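Local coordinates for protein ribonucleoside-diphosphate reductase small chain 2 (Saccharomyces cerevisiae, PDB 1JK0) that forms a small-subunit partner in the ribonucleotide reductase that makes deoxyribonucleotides for DNA synthesis, and is required for folding of its sister small chain and assembly with the large subunits, at residues 155-160 and 253-257; 183-187 and 220-224. One frame throughout, in Å; residues are numbered along the deposited sequence.

Contact 1: residues 155-160 and 253-257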
ATOM      1  N   PRO B 155      32.564   6.383   6.684  1.00 88.75           N
ATOM      2  CA  PRO B 155      32.613   7.801   6.305  1.00 88.24           C
ATOM      3  C   PRO B 155      31.687   8.337   5.196  1.00 87.22           C
ATOM      4  O   PRO B 155      30.705   9.022   5.490  1.00 87.78           O
ATOM      5  CB  PRO B 155      34.089   8.000   6.003  1.00 88.04           C
ATOM      6  CG  PRO B 155      34.706   7.257   7.165  1.00 88.78           C
ATOM      7  CD  PRO B 155      33.843   5.986   7.305  1.00 88.47           C
ATOM      8  N   GLU B 156      31.996   8.040   3.938  1.00 85.65           N
ATOM      9  CA  GLU B 156      31.197   8.516   2.801  1.00 83.93           C
ATOM     10  C   GLU B 156      29.679   8.452   2.981  1.00 82.12           C
ATOM     11  O   GLU B 156      28.968   9.391   2.640  1.00 79.70           O
ATOM     12  CB  GLU B 156      31.601   7.753   1.540  1.00 85.23           C
ATOM     13  CG  GLU B 156      32.986   8.109   1.008  1.00 87.51           C
ATOM     14  CD  GLU B 156      34.021   8.322   2.108  1.00 88.29           C
ATOM     15  OE1 GLU B 156      33.961   9.360   2.804  1.00 88.21           O
ATOM     16  OE2 GLU B 156      34.893   7.446   2.279  1.00 88.92           O
ATOM     17  N   VAL B 157      29.183   7.338   3.504  1.00 81.34           N
ATOM     18  CA  VAL B 157      27.754   7.194   3.726  1.00 80.89           C
ATOM     19  C   VAL B 157      27.312   8.156   4.819  1.00 81.03           C
ATOM     20  O   VAL B 157      26.220   8.713   4.754  1.00 81.95           O
ATOM     21  CB  VAL B 157      27.377   5.758   4.162  1.00 80.45           C
ATOM     22  CG1 VAL B 157      27.990   5.436   5.512  1.00 81.07           C
ATOM     23  CG2 VAL B 157      25.870   5.625   4.246  1.00 80.45           C
ATOM     24  N   LYS B 158      28.161   8.343   5.826  1.00 81.15           N
ATOM     25  CA  LYS B 158      27.849   9.246   6.932  1.00 80.96           C
ATOM     26  C   LYS B 158      27.629  10.666   6.419  1.00 80.55           C
ATOM     27  O   LYS B 158      26.882  11.438   7.020  1.00 80.01           O
ATOM     28  CB  LYS B 158      28.978   9.242   7.968  1.00 81.69           C
ATOM     29  CG  LYS B 158      28.836   8.193   9.071  1.00 82.25           C
ATOM     30  CD  LYS B 158      29.976   8.314  10.080  1.00 81.98           C
ATOM     31  CE  LYS B 158      29.715   7.512  11.349  1.00 82.89           C
ATOM     32  NZ  LYS B 158      28.556   8.035  12.129  1.00 82.40           N
ATOM     33  N   HIS B 159      28.284  10.997   5.306  1.00 80.04           N
ATOM     34  CA  HIS B 159      28.167  12.315   4.680  1.00 79.52           C
ATOM     35  C   HIS B 159      26.848  12.396   3.911  1.00 78.76           C
ATOM     36  O   HIS B 159      26.234  13.463   3.795  1.00 78.83           O
ATOM     37  CB  HIS B 159      29.340  12.548   3.724  1.00 81.02           C
ATOM     38  CG  HIS B 159      30.682  12.510   4.390  1.00 82.28           C
ATOM     39  ND1 HIS B 159      31.087  13.463   5.301  1.00 83.12           N
ATOM     40  CD2 HIS B 159      31.701  11.625   4.292  1.00 82.06           C
ATOM     41  CE1 HIS B 159      32.297  13.165   5.736  1.00 83.18           C
ATOM     42  NE2 HIS B 159      32.692  12.054   5.141  1.00 83.45           N
ATOM     43  N   LYS B 160      26.438  11.254   3.367  1.00 77.26           N
ATOM     44  CA  LYS B 160      25.192  11.142   2.630  1.00 74.75           C
ATOM     45  C   LYS B 160      24.084  11.295   3.663  1.00 73.29           C
ATOM     46  O   LYS B 160      23.136  12.050   3.477  1.00 73.56           O
ATOM     47  CB  LYS B 160      25.105   9.763   1.954  1.00 75.37           C
ATOM     48  CG  LYS B 160      23.725   9.393   1.397  1.00 75.47           C
ATOM     49  CD  LYS B 160      23.703   8.013   0.730  1.00 74.88           C
ATOM     50  CE  LYS B 160      24.467   7.995  -0.590  1.00 75.09           C
ATOM     51  NZ  LYS B 160      24.382   6.678  -1.296  1.00 74.27           N
ATOM     52  N   ILE B 253      28.999  15.282  -2.082  1.00 72.47           N
ATOM     53  CA  ILE B 253      28.864  14.018  -1.378  1.00 71.49           C
ATOM     54  C   ILE B 253      28.818  12.870  -2.386  1.00 72.97           C
ATOM     55  O   ILE B 253      29.041  11.717  -2.024  1.00 73.42           O
ATOM     56  CB  ILE B 253      27.581  13.979  -0.508  1.00 71.01           C
ATOM     57  CG1 ILE B 253      27.528  15.192   0.428  1.00 69.45           C
ATOM     58  CG2 ILE B 253      27.553  12.699   0.325  1.00 71.36           C
ATOM     59  CD1 ILE B 253      26.334  15.189   1.379  1.00 67.01           C
ATOM     60  N   GLU B 254      28.534  13.182  -3.650  1.00 74.21           N
ATOM     61  CA  GLU B 254      28.474  12.145  -4.684  1.00 75.25           C
ATOM     62  C   GLU B 254      29.847  11.825  -5.251  1.00 75.99           C
ATOM     63  O   GLU B 254      30.277  10.676  -5.218  1.00 76.30           O
ATOM     64  CB  GLU B 254      27.544  12.559  -5.826  1.00 75.27           C
ATOM     65  CG  GLU B 254      27.694  11.725  -7.115  1.00 76.31           C
ATOM     66  CD  GLU B 254      27.540  10.220  -6.898  1.00 76.62           C
ATOM     67  OE1 GLU B 254      26.759   9.823  -6.008  1.00 75.63           O
ATOM     68  OE2 GLU B 254      28.185   9.434  -7.633  1.00 77.52           O
ATOM     69  N   LYS B 255      30.521  12.841  -5.783  1.00 77.16           N
ATOM     70  CA  LYS B 255      31.853  12.673  -6.357  1.00 77.43           C
ATOM     71  C   LYS B 255      32.708  11.889  -5.374  1.00 78.00           C
ATOM     72  O   LYS B 255      33.470  10.997  -5.761  1.00 77.92           O
ATOM     73  CB  LYS B 255      32.492  14.037  -6.601  1.00 76.58           C
ATOM     74  CG  LYS B 255      31.642  14.968  -7.441  1.00 76.83           C
ATOM     75  CD  LYS B 255      32.135  16.412  -7.368  1.00 76.61           C
ATOM     76  CE  LYS B 255      32.093  16.950  -5.937  1.00 76.06           C
ATOM     77  NZ  LYS B 255      32.326  18.424  -5.851  1.00 73.65           N
ATOM     78  N   GLU B 256      32.559  12.233  -4.099  1.00 78.70           N
ATOM     79  CA  GLU B 256      33.295  11.595  -3.017  1.00 80.32           C
ATOM     80  C   GLU B 256      33.412  10.077  -3.173  1.00 81.72           C
ATOM     81  O   GLU B 256      34.297   9.590  -3.883  1.00 81.76           O
ATOM     82  CB  GLU B 256      32.635  11.938  -1.682  1.00 79.14           C
ATOM     83  CG  GLU B 256      33.340  11.374  -0.480  1.00 78.90           C
ATOM     84  CD  GLU B 256      32.642  11.746   0.801  1.00 79.57           C
ATOM     85  OE1 GLU B 256      32.503  12.959   1.060  1.00 79.31           O
ATOM     86  OE2 GLU B 256      32.227  10.832   1.543  1.00 80.13           O
ATOM     87  N   TYR B 257      32.518   9.328  -2.527  1.00 83.46           N
ATOM     88  CA  TYR B 257      32.575   7.870  -2.598  1.00 85.44           C
ATOM     89  C   TYR B 257      32.532   7.293  -4.020  1.00 86.81           C
ATOM     90  O   TYR B 257      33.009   6.177  -4.262  1.00 87.11           O
ATOM     91  CB  TYR B 257      31.481   7.235  -1.708  1.00 85.05           C
ATOM     92  CG  TYR B 257      30.028   7.421  -2.125  1.00 84.45           C
ATOM     93  CD1 TYR B 257      29.520   6.794  -3.259  1.00 83.84           C
ATOM     94  CD2 TYR B 257      29.147   8.174  -1.343  1.00 83.80           C
ATOM     95  CE1 TYR B 257      28.174   6.906  -3.601  1.00 84.25           C
ATOM     96  CE2 TYR B 257      27.800   8.290  -1.679  1.00 82.90           C
ATOM     97  CZ  TYR B 257      27.322   7.653  -2.810  1.00 83.56           C
ATOM     98  OH  TYR B 257      25.994   7.756  -3.161  1.00 83.71           O
TER
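Lys-160 and Tyr-257 meet through their polar ends in the one hydrogen bond that joins the two segments, NZ giving a proton to the phenol OH at 2.7 Å. The lysine leaves its backbone nearly fully extended and bends at chi3 (-71°), which carries NZ to the phenol oxygen; the two side chains cross at about a right angle. CE comes along with it and lies 3.5 Å from Tyr-257 CE2, adding a contact between carbon atoms to the polar one.

The charged contacts are of a different kind. Glu-256 stretches its chain toward the facing helix, where its carboxylate crosses that of Glu-156 obliquely, the two planes 78° apart. Glu-156 OE1 and Glu-256 OE2 are modelled 2.6 Å apart, a like-charged pair whose detail is doubtful because the latter oxygen is crowded in the model. Beside the pair stands the imidazole of His-159, its plane nearly perpendicular to the Glu-256 carboxylate.

Apolar packing fills the remaining length. Ile-253 lays CG2 against the backbone of the facing helix, 3.5 Å from Lys-160 N, and against His-159 CB at 3.8 Å; its CD1 branch points to the carbonyl oxygen of His-159. At the other end, the CB and CG of Glu-156 slide past Tyr-257 CB, running counter to the tyrosine.

This is antiparallel helix packing in the all-helical, ferritin-like bundle of ribonucleotide reductase small chains, partly exposed, with the Lys-160 side chain about 11 Å from that of the predicted active-site Tyr-131. The axes of segments 155-160 and 253-257 approach to 9.6 Å at 168°. Phe-189, in the loop after helix 175-188, touches both Lys-160 and Tyr-257, while Glu-156 reaches Asn-260 just beyond helix 240-258.

Contact 2: residues 183-187 and 220-224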
ATOM      1  N   ALA B 183      15.018  15.182  -4.603  1.00 40.21           N
ATOM      2  CA  ALA B 183      15.403  14.940  -5.994  1.00 41.73           C
ATOM      3  C   ALA B 183      16.905  14.723  -6.127  1.00 42.88           C
ATOM      4  O   ALA B 183      17.358  13.934  -6.960  1.00 42.75           O
ATOM      5  CB  ALA B 183      14.972  16.100  -6.874  1.00 42.85           C
ATOM      6  N   ALA B 184      17.671  15.456  -5.320  1.00 44.38           N
ATOM      7  CA  ALA B 184      19.121  15.322  -5.317  1.00 43.87           C
ATOM      8  C   ALA B 184      19.383  13.876  -4.957  1.00 42.80           C
ATOM      9  O   ALA B 184      20.067  13.163  -5.680  1.00 40.68           O
ATOM     10  CB  ALA B 184      19.735  16.240  -4.264  1.00 45.22           C
ATOM     11  N   LYS B 185      18.799  13.453  -3.839  1.00 43.63           N
ATOM     12  CA  LYS B 185      18.949  12.086  -3.349  1.00 46.80           C
ATOM     13  C   LYS B 185      18.416  11.021  -4.303  1.00 49.12           C
ATOM     14  O   LYS B 185      18.782   9.843  -4.210  1.00 49.51           O
ATOM     15  CB  LYS B 185      18.233  11.892  -2.010  1.00 44.60           C
ATOM     16  CG  LYS B 185      18.424  10.473  -1.512  1.00 44.62           C
ATOM     17  CD  LYS B 185      17.485  10.062  -0.412  1.00 45.64           C
ATOM     18  CE  LYS B 185      17.595   8.562  -0.199  1.00 45.87           C
ATOM     19  NZ  LYS B 185      17.393   7.816  -1.485  1.00 44.59           N
ATOM     20  N   GLU B 186      17.549  11.433  -5.215  1.00 50.93           N
ATOM     21  CA  GLU B 186      16.952  10.499  -6.147  1.00 52.74           C
ATOM     22  C   GLU B 186      17.658  10.464  -7.495  1.00 53.03           C
ATOM     23  O   GLU B 186      17.908   9.393  -8.044  1.00 52.63           O
ATOM     24  CB  GLU B 186      15.484  10.872  -6.348  1.00 55.02           C
ATOM     25  CG  GLU B 186      14.610   9.720  -6.741  1.00 59.29           C
ATOM     26  CD  GLU B 186      14.595   8.647  -5.677  1.00 62.60           C
ATOM     27  OE1 GLU B 186      14.203   8.964  -4.528  1.00 63.60           O
ATOM     28  OE2 GLU B 186      14.978   7.497  -5.991  1.00 63.07           O
ATOM     29  N   GLY B 187      17.976  11.646  -8.021  1.00 53.74           N
ATOM     30  CA  GLY B 187      18.614  11.734  -9.324  1.00 53.78           C
ATOM     31  C   GLY B 187      20.091  12.058  -9.340  1.00 53.05           C
ATOM     32  O   GLY B 187      20.840  11.482 -10.127  1.00 52.51           O
ATOM     33  N   ARG B 220      14.117   5.701 -11.673  1.00 34.81           N
ATOM     34  CA  ARG B 220      14.714   6.643 -10.734  1.00 32.94           C
ATOM     35  C   ARG B 220      14.591   8.036 -11.334  1.00 30.99           C
ATOM     36  O   ARG B 220      14.371   9.019 -10.628  1.00 30.11           O
ATOM     37  CB  ARG B 220      16.175   6.266 -10.467  1.00 34.17           C
ATOM     38  CG  ARG B 220      16.352   5.025  -9.579  1.00 34.85           C
ATOM     39  CD  ARG B 220      15.901   5.321  -8.158  1.00 37.54           C
ATOM     40  NE  ARG B 220      15.837   4.145  -7.289  1.00 39.58           N
ATOM     41  CZ  ARG B 220      16.860   3.339  -7.004  1.00 39.62           C
ATOM     42  NH1 ARG B 220      16.677   2.306  -6.194  1.00 38.94           N
ATOM     43  NH2 ARG B 220      18.056   3.551  -7.534  1.00 39.13           N
ATOM     44  N   GLY B 221      14.712   8.106 -12.652  1.00 28.80           N
ATOM     45  CA  GLY B 221      14.588   9.378 -13.322  1.00 27.81           C
ATOM     46  C   GLY B 221      13.198   9.916 -13.098  1.00 27.69           C
ATOM     47  O   GLY B 221      13.036  11.079 -12.714  1.00 29.06           O
ATOM     48  N   ALA B 222      12.191   9.069 -13.336  1.00 26.58           N
ATOM     49  CA  ALA B 222      10.793   9.454 -13.148  1.00 24.33           C
ATOM     50  C   ALA B 222      10.551   9.858 -11.704  1.00 25.37           C
ATOM     51  O   ALA B 222       9.950  10.894 -11.447  1.00 25.47           O
ATOM     52  CB  ALA B 222       9.870   8.315 -13.514  1.00 21.21           C
ATOM     53  N   TYR B 223      11.013   9.050 -10.753  1.00 27.50           N
ATOM     54  CA  TYR B 223      10.806   9.401  -9.350  1.00 29.26           C
ATOM     55  C   TYR B 223      11.437  10.768  -9.043  1.00 29.86           C
ATOM     56  O   TYR B 223      10.952  11.486  -8.164  1.00 31.43           O
ATOM     57  CB  TYR B 223      11.386   8.331  -8.404  1.00 27.98           C
ATOM     58  CG  TYR B 223      10.869   6.922  -8.612  1.00 27.79           C
ATOM     59  CD1 TYR B 223      11.660   5.826  -8.278  1.00 29.98           C
ATOM     60  CD2 TYR B 223       9.616   6.676  -9.168  1.00 27.78           C
ATOM     61  CE1 TYR B 223      11.229   4.530  -8.495  1.00 29.18           C
ATOM     62  CE2 TYR B 223       9.173   5.377  -9.384  1.00 26.06           C
ATOM     63  CZ  TYR B 223       9.988   4.313  -9.051  1.00 28.59           C
ATOM     64  OH  TYR B 223       9.601   3.018  -9.298  1.00 31.75           O
ATOM     65  N   THR B 224      12.510  11.136  -9.748  1.00 30.32           N
ATOM     66  CA  THR B 224      13.142  12.436  -9.498  1.00 31.14           C
ATOM     67  C   THR B 224      12.269  13.519 -10.118  1.00 30.17           C
ATOM     68  O   THR B 224      11.980  14.535  -9.486  1.00 28.94           O
ATOM     69  CB  THR B 224      14.583  12.528 -10.087  1.00 33.06           C
ATOM     70  OG1 THR B 224      15.415  11.512  -9.512  1.00 32.11           O
ATOM     71  CG2 THR B 224      15.207  13.886  -9.751  1.00 34.44           C
TER
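The carbonyl oxygen of Arg-220 is gripped twice by Thr-224, by its backbone N at 3.0 Å and by its OG1 at 2.9 Å, the two donors arriving from opposite faces of the carbonyl plane. The hydroxyl sits 31° out of that plane. Having OG1 beside the backbone N (chi1 -59°) folds it back onto its own helix and turns CG2 to the partner helix, 3.6 Å from Ala-183 CB. The same OG1 lies close to Gly-187 N without bonding to it; that N-H is spent on Ala-183 O. An alanine here removes OG1 and CG2, which would probably leave Arg-220 O to its backbone donor and open a gap beside Ala-183.

Glu-186 slides past Thr-224 in the opposite direction, its CB 3.2 Å from OG1, then bends at chi2 (62°) to bring its carboxylate to Arg-220. This salt bridge is long, 3.7 Å from Glu-186 OE2 to Arg-220 NE, and the oxygen stands well out of the guanidinium plane, so charge acts without a pointed N-H. The stronger partner of the guanidinium is Glu-124, on helix 111-138. Glu-186 CG also rests 3.9 Å from Tyr-223 CB, and OE2 lies at the edge of that tyrosine's ring.

Antiparallel helices of this kind make the ferritin-like bundle, whose iron-binding small chains hold a diiron site between them. Glu-124 and Glu-186 probably match ligand glutamates of those relatives, while Arg-220 and Tyr-223 probably stand where a glutamate and a histidine do, consistent with a buried charge network where the metals would be, near the predicted active-site Tyr-131.

In the fold
Both contacts join antiparallel helices of the same bundle, and along the chain contact 2 falls within the interval bracketed by contact 1. Helices 155-166 and 175-188 follow each other, as do 207-232 and 240-258, yet the contacts' centres stand about 17 Å apart and their atoms do not touch. Contact 2 lies about 4 Å from the centre of the chain and is buried; contact 1, at about 15 Å, is partly exposed. Their chemistry follows: outside, a direct lysine-tyrosine bond accompanies an acid pair; inside, the axes come closer (8.6 against 9.6 Å), consistent with the small Ala-183, Gly-187 and Thr-224 at the interface, and charge is shared with helix 111-138.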